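PDB 1KUT: phosphoribosylaminoimidazole-succinocarboxamide synthase from Thermotoga maritima, which catalyses the ATP-dependent joining of L-aspartate to the carboxylate of 5-amino-1-(5-phosphoribosyl)imidazole-4-carboxylate, giving SAICAR in de novo purine biosynthesis. Local coordinates for residues I59-V64 with V181-E186; V84-K89 with I169-G174. All blocks are in the same frame, centred on the assembly; numbering follows the deposited sequence.

Contact 1 of 2, residues I59-V64 with V181-E186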
loop_
_atom_site.group_PDB
_atom_site.type_symbol
_atom_site.label_atom_id
_atom_site.label_comp_id
_atom_site.label_asym_id
_atom_site.label_seq_id
_atom_site.Cartn_x
_atom_site.Cartn_y
_atom_site.Cartn_z
ATOM N N ILE B 59 9.320 -4.388 -25.865
ATOM C CA ILE B 59 9.465 -4.230 -24.438
ATOM C C ILE B 59 10.952 -4.282 -24.148
ATOM O O ILE B 59 11.652 -5.191 -24.605
ATOM C CB ILE B 59 8.702 -5.362 -23.729
ATOM C CG1 ILE B 59 7.202 -5.152 -23.971
ATOM C CG2 ILE B 59 9.068 -5.411 -22.245
ATOM C CD1 ILE B 59 6.309 -6.328 -23.620
ATOM N N LYS B 60 11.437 -3.292 -23.406
ATOM C CA LYS B 60 12.851 -3.215 -23.060
ATOM C C LYS B 60 13.160 -4.076 -21.847
ATOM O O LYS B 60 12.535 -3.907 -20.792
ATOM C CB LYS B 60 13.255 -1.766 -22.738
ATOM C CG LYS B 60 13.046 -0.764 -23.871
ATOM C CD LYS B 60 13.514 0.631 -23.468
ATOM C CE LYS B 60 13.500 1.584 -24.664
ATOM N NZ LYS B 60 12.143 1.703 -25.277
ATOM N N THR B 61 14.112 -4.996 -21.999
ATOM C CA THR B 61 14.530 -5.859 -20.900
ATOM C C THR B 61 16.056 -5.824 -20.922
ATOM O O THR B 61 16.655 -5.433 -21.929
ATOM C CB THR B 61 14.018 -7.315 -21.058
ATOM O OG1 THR B 61 14.857 -8.040 -21.958
ATOM C CG2 THR B 61 12.595 -7.320 -21.610
ATOM N N HIS B 62 16.687 -6.224 -19.822
ATOM C CA HIS B 62 18.140 -6.175 -19.740
ATOM C C HIS B 62 18.901 -7.367 -20.331
ATOM O O HIS B 62 20.133 -7.375 -20.320
ATOM C CB HIS B 62 18.564 -5.909 -18.269
ATOM C CG HIS B 62 18.410 -7.082 -17.339
ATOM N ND1 HIS B 62 17.525 -8.119 -17.564
ATOM C CD2 HIS B 62 19.003 -7.348 -16.148
ATOM C CE1 HIS B 62 17.580 -8.973 -16.556
ATOM N NE2 HIS B 62 18.468 -8.525 -15.683
ATOM N N LEU B 63 18.182 -8.357 -20.868
ATOM C CA LEU B 63 18.851 -9.525 -21.445
ATOM C C LEU B 63 19.609 -9.248 -22.738
ATOM O O LEU B 63 19.045 -8.726 -23.708
ATOM C CB LEU B 63 17.857 -10.661 -21.727
ATOM C CG LEU B 63 18.387 -11.840 -22.576
ATOM C CD1 LEU B 63 19.479 -12.593 -21.799
ATOM C CD2 LEU B 63 17.245 -12.809 -22.952
ATOM N N VAL B 64 20.893 -9.597 -22.758
ATOM C CA VAL B 64 21.647 -9.439 -23.986
ATOM C C VAL B 64 21.682 -10.826 -24.634
ATOM O O VAL B 64 21.399 -10.957 -25.821
ATOM C CB VAL B 64 23.075 -8.910 -23.738
ATOM C CG1 VAL B 64 23.859 -8.880 -25.078
ATOM C CG2 VAL B 64 23.000 -7.501 -23.122
ATOM N N VAL B 181 13.242 2.994 -18.579
ATOM C CA VAL B 181 12.789 2.019 -17.602
ATOM C C VAL B 181 12.971 0.680 -18.330
ATOM O O VAL B 181 12.517 0.504 -19.470
ATOM C CB VAL B 181 11.295 2.262 -17.208
ATOM C CG1 VAL B 181 10.740 1.083 -16.420
ATOM C CG2 VAL B 181 11.196 3.529 -16.356
ATOM N N VAL B 182 13.676 -0.243 -17.680
ATOM C CA VAL B 182 13.964 -1.553 -18.260
ATOM C C VAL B 182 13.670 -2.668 -17.259
ATOM O O VAL B 182 13.937 -2.525 -16.060
ATOM C CB VAL B 182 15.450 -1.648 -18.653
ATOM C CG1 VAL B 182 15.738 -2.975 -19.329
ATOM C CG2 VAL B 182 15.818 -0.479 -19.570
ATOM N N LEU B 183 13.124 -3.774 -17.764
ATOM C CA LEU B 183 12.810 -4.927 -16.940
ATOM C C LEU B 183 14.117 -5.620 -16.568
ATOM O O LEU B 183 14.898 -6.001 -17.432
ATOM C CB LEU B 183 11.914 -5.908 -17.706
ATOM C CG LEU B 183 11.527 -7.156 -16.890
ATOM C CD1 LEU B 183 10.407 -6.798 -15.915
ATOM C CD2 LEU B 183 11.082 -8.281 -17.813
ATOM N N GLY B 184 14.364 -5.757 -15.273
ATOM C CA GLY B 184 15.567 -6.435 -14.833
ATOM C C GLY B 184 15.168 -7.771 -14.240
ATOM O O GLY B 184 14.212 -8.410 -14.689
ATOM N N ASP B 185 15.903 -8.182 -13.222
ATOM C CA ASP B 185 15.671 -9.425 -12.509
ATOM C C ASP B 185 15.464 -10.642 -13.394
ATOM O O ASP B 185 16.251 -10.877 -14.307
ATOM C CB ASP B 185 14.496 -9.271 -11.551
ATOM C CG ASP B 185 14.605 -10.214 -10.356
ATOM O OD1 ASP B 185 15.657 -10.188 -9.689
ATOM O OD2 ASP B 185 13.654 -10.976 -10.084
ATOM N N GLU B 186 14.415 -11.416 -13.139
ATOM C CA GLU B 186 14.172 -12.629 -13.913
ATOM C C GLU B 186 12.689 -12.889 -14.194
ATOM O O GLU B 186 11.825 -12.050 -13.905
ATOM C CB GLU B 186 14.765 -13.830 -13.167
ATOM C CG GLU B 186 14.027 -14.212 -11.865
ATOM C CD GLU B 186 14.651 -15.417 -11.138
ATOM O OE1 GLU B 186 15.642 -15.237 -10.389
ATOM O OE2 GLU B 186 14.160 -16.552 -11.326
#
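L183 uses both its backbone N and O to grip the chain on either side of T61: L183 N donates to K60 O (3.1 Å) in a straight bond, N-H...O 179°, and L183 O accepts from H62 N at 3.0 Å, a more bent bond of 145°. They make a single beta bridge between T61 and L183. The same L183 O also lies 3.5 Å from T61 CA, a CA-H...O contact.

The imidazole of H62 supplies the CH-pi contact. With chi1 at 74°, its CG sits between the backbone N and the carbonyl carbon, which lays the ring over G184, whose CA stands 3.6 Å from the ring centroid and almost on the normal. D185 O meets the ring at its edge, 3.2 Å from CE1.

Van der Waals contacts flank the bridge. V182 CG1 presses on the peptide between T61 and H62, 3.3 Å from T61 C, while T61 CG2 and L183 CD2 lie side by side, 4.2 Å apart, both side chains pointing the same way.

T61 OG1 is hydrogen-bonded to S55 OG. Helix 39-55 covers T61 and H62 through M51, helix 138-160 meets L183 through I151, and strand 164-175 pairs with 181-183, so the bridge joins the lead-in to strand 63-67 to an edge of the six-stranded sheet.

Contact 2 of 2, residues V84-K89 with I169-G174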
loop_
_atom_site.group_PDB
_atom_site.type_symbol
_atom_site.label_atom_id
_atom_site.label_comp_id
_atom_site.label_asym_id
_atom_site.label_seq_id
_atom_site.Cartn_x
_atom_site.Cartn_y
_atom_site.Cartn_z
ATOM N N VAL B 84 7.393 -4.980 -8.326
ATOM C CA VAL B 84 6.113 -4.610 -8.906
ATOM C C VAL B 84 5.345 -5.893 -9.213
ATOM O O VAL B 84 5.772 -6.704 -10.039
ATOM C CB VAL B 84 6.298 -3.810 -10.222
ATOM C CG1 VAL B 84 4.957 -3.209 -10.649
ATOM C CG2 VAL B 84 7.361 -2.733 -10.049
ATOM N N VAL B 85 4.198 -6.054 -8.566
ATOM C CA VAL B 85 3.395 -7.242 -8.739
ATOM C C VAL B 85 2.118 -6.971 -9.514
ATOM O O VAL B 85 1.409 -5.992 -9.249
ATOM C CB VAL B 85 3.021 -7.824 -7.362
ATOM C CG1 VAL B 85 2.161 -9.071 -7.524
ATOM C CG2 VAL B 85 4.291 -8.135 -6.574
ATOM N N VAL B 86 1.831 -7.835 -10.485
ATOM C CA VAL B 86 0.610 -7.706 -11.251
ATOM C C VAL B 86 -0.228 -8.935 -10.936
ATOM O O VAL B 86 0.262 -10.078 -11.003
ATOM C CB VAL B 86 0.880 -7.640 -12.760
ATOM C CG1 VAL B 86 -0.434 -7.502 -13.509
ATOM C CG2 VAL B 86 1.772 -6.451 -13.076
ATOM N N ARG B 87 -1.484 -8.717 -10.567
ATOM C CA ARG B 87 -2.348 -9.838 -10.258
ATOM C C ARG B 87 -3.463 -9.922 -11.277
ATOM O O ARG B 87 -4.074 -8.914 -11.622
ATOM C CB ARG B 87 -2.946 -9.685 -8.858
ATOM C CG ARG B 87 -1.903 -9.682 -7.755
ATOM C CD ARG B 87 -2.510 -9.319 -6.429
ATOM N NE ARG B 87 -1.469 -9.037 -5.448
ATOM C CZ ARG B 87 -0.697 -9.957 -4.879
ATOM N NH1 ARG B 87 -0.850 -11.237 -5.186
ATOM N NH2 ARG B 87 0.238 -9.589 -4.010
ATOM N N LEU B 88 -3.700 -11.138 -11.764
ATOM C CA LEU B 88 -4.744 -11.411 -12.726
ATOM C C LEU B 88 -5.813 -12.215 -12.000
ATOM O O LEU B 88 -6.990 -12.173 -12.355
ATOM C CB LEU B 88 -4.179 -12.235 -13.889
ATOM C CG LEU B 88 -3.851 -11.525 -15.207
ATOM C CD1 LEU B 88 -3.224 -10.193 -14.948
ATOM C CD2 LEU B 88 -2.930 -12.404 -16.034
ATOM N N LYS B 89 -5.388 -12.952 -10.981
ATOM C CA LYS B 89 -6.294 -13.769 -10.194
ATOM C C LYS B 89 -5.951 -13.616 -8.728
ATOM O O LYS B 89 -4.795 -13.378 -8.376
ATOM C CB LYS B 89 -6.191 -15.240 -10.588
ATOM C CG LYS B 89 -6.588 -15.541 -12.033
ATOM C CD LYS B 89 -6.740 -17.036 -12.261
ATOM C CE LYS B 89 -6.994 -17.365 -13.734
ATOM N NZ LYS B 89 -8.119 -16.588 -14.328
ATOM N N ILE B 169 2.426 -12.304 -11.158
ATOM C CA ILE B 169 3.844 -12.312 -11.430
ATOM C C ILE B 169 4.442 -11.058 -10.824
ATOM O O ILE B 169 3.769 -10.046 -10.717
ATOM C CB ILE B 169 4.050 -12.347 -12.979
ATOM C CG1 ILE B 169 5.531 -12.282 -13.342
ATOM C CG2 ILE B 169 3.305 -11.187 -13.632
ATOM C CD1 ILE B 169 5.786 -12.645 -14.760
ATOM N N LYS B 170 5.699 -11.134 -10.403
ATOM C CA LYS B 170 6.383 -9.985 -9.818
ATOM C C LYS B 170 7.532 -9.539 -10.728
ATOM O O LYS B 170 8.266 -10.376 -11.263
ATOM C CB LYS B 170 6.956 -10.355 -8.447
ATOM C CG LYS B 170 7.761 -9.220 -7.817
ATOM C CD LYS B 170 8.964 -9.736 -7.040
ATOM C CE LYS B 170 9.900 -10.566 -7.926
ATOM N NZ LYS B 170 11.302 -10.580 -7.406
ATOM N N TYR B 171 7.685 -8.226 -10.898
ATOM C CA TYR B 171 8.760 -7.661 -11.724
ATOM C C TYR B 171 9.647 -6.723 -10.908
ATOM O O TYR B 171 9.340 -6.375 -9.764
ATOM C CB TYR B 171 8.190 -6.841 -12.887
ATOM C CG TYR B 171 7.225 -7.600 -13.785
ATOM C CD1 TYR B 171 7.680 -8.598 -14.650
ATOM C CD2 TYR B 171 5.860 -7.317 -13.764
ATOM C CE1 TYR B 171 6.796 -9.292 -15.469
ATOM C CE2 TYR B 171 4.966 -8.003 -14.582
ATOM C CZ TYR B 171 5.443 -8.980 -15.428
ATOM O OH TYR B 171 4.576 -9.628 -16.261
ATOM N N GLU B 172 10.753 -6.328 -11.527
ATOM C CA GLU B 172 11.715 -5.383 -10.975
ATOM C C GLU B 172 12.280 -4.637 -12.178
ATOM O O GLU B 172 12.668 -5.248 -13.175
ATOM C CB GLU B 172 12.816 -6.097 -10.183
ATOM C CG GLU B 172 12.375 -6.482 -8.759
ATOM C CD GLU B 172 13.460 -7.192 -7.953
ATOM O OE1 GLU B 172 14.661 -6.897 -8.159
ATOM O OE2 GLU B 172 13.106 -8.038 -7.094
ATOM N N PHE B 173 12.281 -3.312 -12.090
ATOM C CA PHE B 173 12.756 -2.461 -13.172
ATOM C C PHE B 173 13.958 -1.619 -12.782
ATOM O O PHE B 173 14.261 -1.439 -11.586
ATOM C CB PHE B 173 11.655 -1.516 -13.641
ATOM C CG PHE B 173 10.457 -2.207 -14.237
ATOM C CD1 PHE B 173 9.469 -2.752 -13.415
ATOM C CD2 PHE B 173 10.289 -2.256 -15.617
ATOM C CE1 PHE B 173 8.328 -3.331 -13.950
ATOM C CE2 PHE B 173 9.157 -2.831 -16.170
ATOM C CZ PHE B 173 8.162 -3.375 -15.321
ATOM N N GLY B 174 14.623 -1.082 -13.804
ATOM C CA GLY B 174 15.789 -0.251 -13.587
ATOM C C GLY B 174 15.938 0.744 -14.718
ATOM O O GLY B 174 15.158 0.737 -15.676
#
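Y171 CG is turned anti to its carbonyl carbon (chi1 -56°), and V86 carries CG2 in the same relation to its own carbonyl; together these settings bring the methyl to the edge of the phenol ring, in its plane, 3.9 Å from CE2. V84 CG2 likewise reaches the edge of the F173 ring, 4.0 Å from CD1, the two side chains crossing at about a right angle. I169 CG2 comes within 4.4 Å of V86 CB on this apolar face.

On the other face V85 CG2 packs against K170 CG at 3.8 Å. The bent lysine chain then leads its ammonium away, and NZ meets E172 OE2 from above the carboxylate plane, a salt bridge of 3.1 Å; K116 is a second partner of that oxygen.

Between these two layers the strands run antiparallel, at 155°. V84 and Y171 form a hydrogen-bonded pair, with Y171 N to V84 O at 2.6 Å, and V86 pairs likewise with I169, its N 2.9 Å from I169 O. Between them V85 and K170 make a non-hydrogen-bonded pair.

Y171 OH is hydrogen-bonded to T152 OG1 of helix 138-160, which packs on the apolar face through A147, A148 and I151 as well. Strand 105-115 pairs with the far side of 78-87, and 181-183 lies beyond 164-175.

In the fold
From the N terminus, the chain passes through helix 39-55 to residues 59-64, which lead into strand 63-67, then through strand 71-74 into strand 78-87, where contact 2 begins at 84-89. After strand 105-115 and helix 138-160 it returns along strand 164-175, and 169-174 closes contact 2. Strand 181-183 follows directly, and 181-186 closes contact 1, so the loop of contact 2 falls wholly within that of contact 1. Their centres are about 13 Å apart. Probable hydrogen bonds run from V182 and G184 to G174 and E172. Contact 2 pairs two strands within the six-stranded sheet, and contact 1 joins strand 181-183 of that sheet to the chain leading into strand 63-67 of the N-terminal sheet.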